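Local coordinates for Pol protein (Human T-cell leukemia virus type I, PDB 6TJU) that probably binds DNA, as the C-terminal SH3-like domain of the integrase, the part of the polyprotein that inserts viral DNA into the host genome, at residues A38-I41 with S47-W50; E30-A35 with L40-A45. One frame throughout, in Å; residues are numbered along the deposited sequence.

Contact 1. Residues A38-I41 with S47-W50; sequences AALI and SAQW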
loop_
_atom_site.group_PDB
_atom_site.type_symbol
_atom_site.label_atom_id
_atom_site.label_comp_id
_atom_site.label_asym_id
_atom_site.label_seq_id
_atom_site.Cartn_x
_atom_site.Cartn_y
_atom_site.Cartn_z
ATOM N N ALA A 38 -7.156 -3.449 6.314
ATOM C CA ALA A 38 -5.770 -2.946 6.124
ATOM C C ALA A 38 -4.946 -3.834 5.187
ATOM O O ALA A 38 -5.229 -5.035 5.087
ATOM C CB ALA A 38 -5.067 -2.786 7.456
ATOM N N ALA A 39 -3.943 -3.241 4.529
ATOM C CA ALA A 39 -2.938 -3.995 3.750
ATOM C C ALA A 39 -1.551 -3.701 4.308
ATOM O O ALA A 39 -1.297 -2.555 4.806
ATOM C CB ALA A 39 -3.026 -3.644 2.285
ATOM N N LEU A 40 -0.671 -4.697 4.245
ATOM C CA LEU A 40 0.731 -4.527 4.704
ATOM C C LEU A 40 1.569 -4.041 3.522
ATOM O O LEU A 40 1.793 -4.798 2.565
ATOM C CB LEU A 40 1.261 -5.831 5.289
ATOM C CG LEU A 40 2.648 -5.739 5.899
ATOM C CD1 LEU A 40 2.685 -4.792 7.084
ATOM C CD2 LEU A 40 3.086 -7.117 6.314
ATOM N N ILE A 41 1.994 -2.794 3.607
ATOM C CA ILE A 41 2.663 -2.066 2.503
ATOM C C ILE A 41 4.110 -1.823 2.884
ATOM O O ILE A 41 4.362 -1.331 3.964
ATOM C CB ILE A 41 1.962 -0.733 2.211
ATOM C CG1 ILE A 41 0.457 -0.881 1.926
ATOM C CG2 ILE A 41 2.718 -0.058 1.086
ATOM C CD1 ILE A 41 0.097 -1.913 0.855
ATOM N N SER A 47 11.090 -1.540 6.532
ATOM C CA SER A 47 9.852 -1.496 7.325
ATOM C C SER A 47 8.616 -1.630 6.440
ATOM O O SER A 47 8.641 -1.225 5.274
ATOM C CB SER A 47 9.852 -0.263 8.183
ATOM O OG SER A 47 8.533 0.085 8.557
ATOM N N ALA A 48 7.572 -2.240 7.004
ATOM C CA ALA A 48 6.224 -2.272 6.415
ATOM C C ALA A 48 5.174 -1.924 7.477
ATOM O O ALA A 48 5.336 -2.150 8.719
ATOM C CB ALA A 48 5.985 -3.600 5.779
ATOM N N GLN A 49 4.096 -1.361 6.983
ATOM C CA GLN A 49 3.058 -0.761 7.824
ATOM C C GLN A 49 1.722 -1.293 7.322
ATOM O O GLN A 49 1.544 -1.498 6.086
ATOM C CB GLN A 49 3.174 0.755 7.779
ATOM C CG GLN A 49 2.355 1.423 8.870
ATOM C CD GLN A 49 2.818 2.836 9.093
ATOM O OE1 GLN A 49 3.840 3.260 8.542
ATOM N NE2 GLN A 49 2.065 3.573 9.893
ATOM N N TRP A 50 0.860 -1.588 8.283
ATOM C CA TRP A 50 -0.556 -1.924 8.076
ATOM C C TRP A 50 -1.303 -0.615 7.813
ATOM O O TRP A 50 -1.427 0.216 8.734
ATOM C CB TRP A 50 -1.087 -2.685 9.291
ATOM C CG TRP A 50 -0.575 -4.081 9.386
ATOM C CD1 TRP A 50 0.367 -4.566 10.248
ATOM C CD2 TRP A 50 -1.045 -5.190 8.621
ATOM N NE1 TRP A 50 0.535 -5.912 10.055
ATOM C CE2 TRP A 50 -0.315 -6.317 9.051
ATOM C CE3 TRP A 50 -2.010 -5.330 7.617
ATOM C CZ2 TRP A 50 -0.531 -7.588 8.508
ATOM C CZ3 TRP A 50 -2.205 -6.581 7.071
ATOM C CH2 TRP A 50 -1.462 -7.686 7.494
#
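Leu40 packs against Trp50 in a CH-pi contact. Leu40 CD1 sits 3.8 Å from the centroid of the five-membered ring of Trp50. It lies only 6° off the ring normal, so the methyl comes down squarely over the face. Leu40 CB adds to the same face, further out toward the rim of the six-membered ring. Leu40 CG is anti to the backbone N (chi1 -175°), and the next torsion then swings CD1 toward strand 48-50 and over the pyrrole part of the indole. The same methyl has Ala48 on its other side, with Leu40 CD1 3.7 Å from Ala48 CB. It is therefore wedged between the ring and a small side chain. At the edge of the indole, Ala38 O lies in the ring plane, 3.9 Å from Trp50 CZ3. Ala38 CB touches CE3 nearby.

The backbones hold this arrangement in register. Ile41 N donates to Gln49 O at 2.8 Å, with an almost straight N-H...O angle of 177°. Gln49 N returns a bond to Ile41 O at 3.0 Å. These two bonds make Ile41 and Gln49 a hydrogen-bonded pair. Leu40 and Trp50 form the adjoining non-hydrogen-bonded pair, in which Trp50 CA also makes a CA-H...O contact to Ala39 O. Backbone hydrogen bonding between Ala39 and Ile51 continues the ladder.

The two faces of the sheet differ. Gln33 and Ala35 of strand 33-35, on the other flank of strand 38-42, also touch the Trp50 side chain. On the reverse face, Ile41 and Ala39 are buried against Tyr13, and Ile41 also reaches Phe15. Gln49 packs there on Leu17, Pro18 and Val43. This is an antiparallel beta hairpin, part of the SH3-like fold of the integrase C-terminal DNA-binding domain.

Contact 2. Residues E30-A35 with L40-A45; sequences EALQEA and LIPVSA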
loop_
_atom_site.group_PDB
_atom_site.type_symbol
_atom_site.label_atom_id
_atom_site.label_comp_id
_atom_site.label_asym_id
_atom_site.label_seq_id
_atom_site.Cartn_x
_atom_site.Cartn_y
_atom_site.Cartn_z
ATOM N N GLU A 30 3.206 -3.237 -4.220
ATOM C CA GLU A 30 2.618 -4.593 -4.034
ATOM C C GLU A 30 2.427 -4.879 -2.538
ATOM O O GLU A 30 3.379 -4.717 -1.747
ATOM C CB GLU A 30 3.490 -5.648 -4.693
ATOM C CG GLU A 30 2.915 -7.052 -4.636
ATOM C CD GLU A 30 3.874 -8.043 -5.244
ATOM O OE1 GLU A 30 5.032 -7.678 -5.494
ATOM O OE2 GLU A 30 3.469 -9.148 -5.459
ATOM N N ALA A 31 1.204 -5.228 -2.145
ATOM C CA ALA A 31 0.864 -5.547 -0.739
ATOM C C ALA A 31 1.531 -6.877 -0.394
ATOM O O ALA A 31 1.565 -7.792 -1.267
ATOM C CB ALA A 31 -0.632 -5.569 -0.508
ATOM N N LEU A 32 2.126 -6.947 0.800
ATOM C CA LEU A 32 2.829 -8.162 1.265
ATOM C C LEU A 32 1.808 -9.060 1.932
ATOM O O LEU A 32 1.963 -10.252 1.851
ATOM C CB LEU A 32 3.920 -7.796 2.260
ATOM C CG LEU A 32 5.058 -6.934 1.720
ATOM C CD1 LEU A 32 6.074 -6.697 2.801
ATOM C CD2 LEU A 32 5.731 -7.546 0.485
ATOM N N GLN A 33 0.821 -8.472 2.598
ATOM C CA GLN A 33 -0.344 -9.216 3.092
ATOM C C GLN A 33 -1.515 -8.271 3.233
ATOM O O GLN A 33 -1.267 -7.039 3.380
ATOM C CB GLN A 33 -0.038 -9.847 4.442
ATOM C CG GLN A 33 -0.854 -11.102 4.672
ATOM C CD GLN A 33 -0.121 -11.831 5.748
ATOM O OE1 GLN A 33 -0.550 -11.853 6.891
ATOM N NE2 GLN A 33 1.058 -12.307 5.386
ATOM N N GLU A 34 -2.713 -8.872 3.212
ATOM C CA GLU A 34 -4.046 -8.233 3.397
ATOM C C GLU A 34 -4.757 -8.806 4.643
ATOM O O GLU A 34 -4.663 -9.998 4.900
ATOM C CB GLU A 34 -4.933 -8.536 2.190
ATOM C CG GLU A 34 -4.245 -8.398 0.863
ATOM C CD GLU A 34 -4.631 -7.110 0.195
ATOM O OE1 GLU A 34 -4.369 -6.949 -1.016
ATOM O OE2 GLU A 34 -5.198 -6.288 0.918
ATOM N N ALA A 35 -5.489 -7.973 5.372
ATOM C CA ALA A 35 -6.316 -8.348 6.528
ATOM C C ALA A 35 -7.571 -7.503 6.467
ATOM O O ALA A 35 -7.637 -6.631 5.579
ATOM C CB ALA A 35 -5.546 -8.091 7.795
ATOM N N LEU A 40 -0.671 -4.697 4.245
ATOM C CA LEU A 40 0.731 -4.527 4.704
ATOM C C LEU A 40 1.569 -4.041 3.522
ATOM O O LEU A 40 1.793 -4.798 2.565
ATOM C CB LEU A 40 1.261 -5.831 5.289
ATOM C CG LEU A 40 2.648 -5.739 5.899
ATOM C CD1 LEU A 40 2.685 -4.792 7.084
ATOM C CD2 LEU A 40 3.086 -7.117 6.314
ATOM N N ILE A 41 1.994 -2.794 3.607
ATOM C CA ILE A 41 2.663 -2.066 2.503
ATOM C C ILE A 41 4.110 -1.823 2.884
ATOM O O ILE A 41 4.362 -1.331 3.964
ATOM C CB ILE A 41 1.962 -0.733 2.211
ATOM C CG1 ILE A 41 0.457 -0.881 1.926
ATOM C CG2 ILE A 41 2.718 -0.058 1.086
ATOM C CD1 ILE A 41 0.097 -1.913 0.855
ATOM N N PRO A 42 5.092 -2.133 2.009
ATOM C CA PRO A 42 6.463 -1.682 2.212
ATOM C C PRO A 42 6.526 -0.154 2.158
ATOM O O PRO A 42 6.101 0.384 1.179
ATOM C CB PRO A 42 7.246 -2.280 1.039
ATOM C CG PRO A 42 6.383 -3.411 0.517
ATOM C CD PRO A 42 4.964 -3.014 0.838
ATOM N N VAL A 43 7.018 0.490 3.217
ATOM C CA VAL A 43 7.104 1.975 3.329
ATOM C C VAL A 43 8.573 2.423 3.408
ATOM O O VAL A 43 8.812 3.629 3.330
ATOM C CB VAL A 43 6.250 2.509 4.508
ATOM C CG1 VAL A 43 4.767 2.074 4.425
ATOM C CG2 VAL A 43 6.849 2.176 5.879
ATOM N N SER A 44 9.531 1.506 3.536
ATOM C CA SER A 44 10.985 1.796 3.507
ATOM C C SER A 44 11.730 0.507 3.170
ATOM O O SER A 44 11.122 -0.553 2.965
ATOM C CB SER A 44 11.456 2.384 4.831
ATOM O OG SER A 44 11.272 1.441 5.897
ATOM N N ALA A 45 13.036 0.594 3.118
ATOM C CA ALA A 45 13.857 -0.552 2.750
ATOM C C ALA A 45 13.821 -1.534 3.902
ATOM O O ALA A 45 14.206 -2.654 3.668
ATOM C CB ALA A 45 15.269 -0.114 2.422
#
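The ring of Pro42 meets residues 30-35 through its CG and CD carbons. Pro42 CD rests 3.5 Å from Glu30 O. Pro42 CG lies 4.0 Å from Leu32 CG, and both methyls of Leu32 also come near that carbon. Leu32 CG is anti to its own carbonyl carbon (chi1 -64°), which directs the branched end across to the proline.

Leu40 is gripped at both backbone polar atoms. Leu32 N donates to Leu40 O at 2.8 Å, and Leu40 N donates to Gln33 O at 2.6 Å. Two consecutive residues thus face one. The backbone of Leu32 is turned to phi -87° and psi -34°, while Gln33 is extended. The ladder is irregular here and resembles a beta bulge, though the N-H of the second residue, Gln33, takes no part in it. The irregularity falls where the chain leaves strand 26-30 of one sheet and enters strand 33-35 of the other, within the SH3-like fold. Gln33 N is buried by the contact and has no hydrogen-bond partner in the model.

Side-chain contacts fill in around these bonds. Leu40 CB lies 3.4 Å from Gln33 O, and Leu40 CD2 approaches Leu32 CB in an apolar contact. On the face that carries Ile41, Ala31 CB touches Ile41 CD1 at 4.0 Å. Ala31 also packs on Tyr13, as does Ile41, so this pair belongs to the buried side between the two sheets. Ala31 is tied further by a backbone hydrogen bond to His11. Glu34 starts its side chain away from residues 40-45, and its OE1 is hydrogen-bonded to Tyr13 OH.

Overall arrangement
From the N terminus, strand 12-15 pairs with strand 26-30, and the chain then crosses into the second sheet at residues 30-35. Contact 2 closes the short hairpin from there to strand 38-42. Contact 1 closes the next hairpin, from the same strand to 48-52. The two hairpins follow one another without nesting and share strand 38-42, where Leu40 and Ile41 serve both contacts. Strand 38-42 is thus the middle of three, with a neighbour on each flank. The outer strands also meet, where Trp50 CZ3 lies 3.7 Å from Ala35 CB. Both contacts back onto strand 12-15, joining the two sheets of the domain.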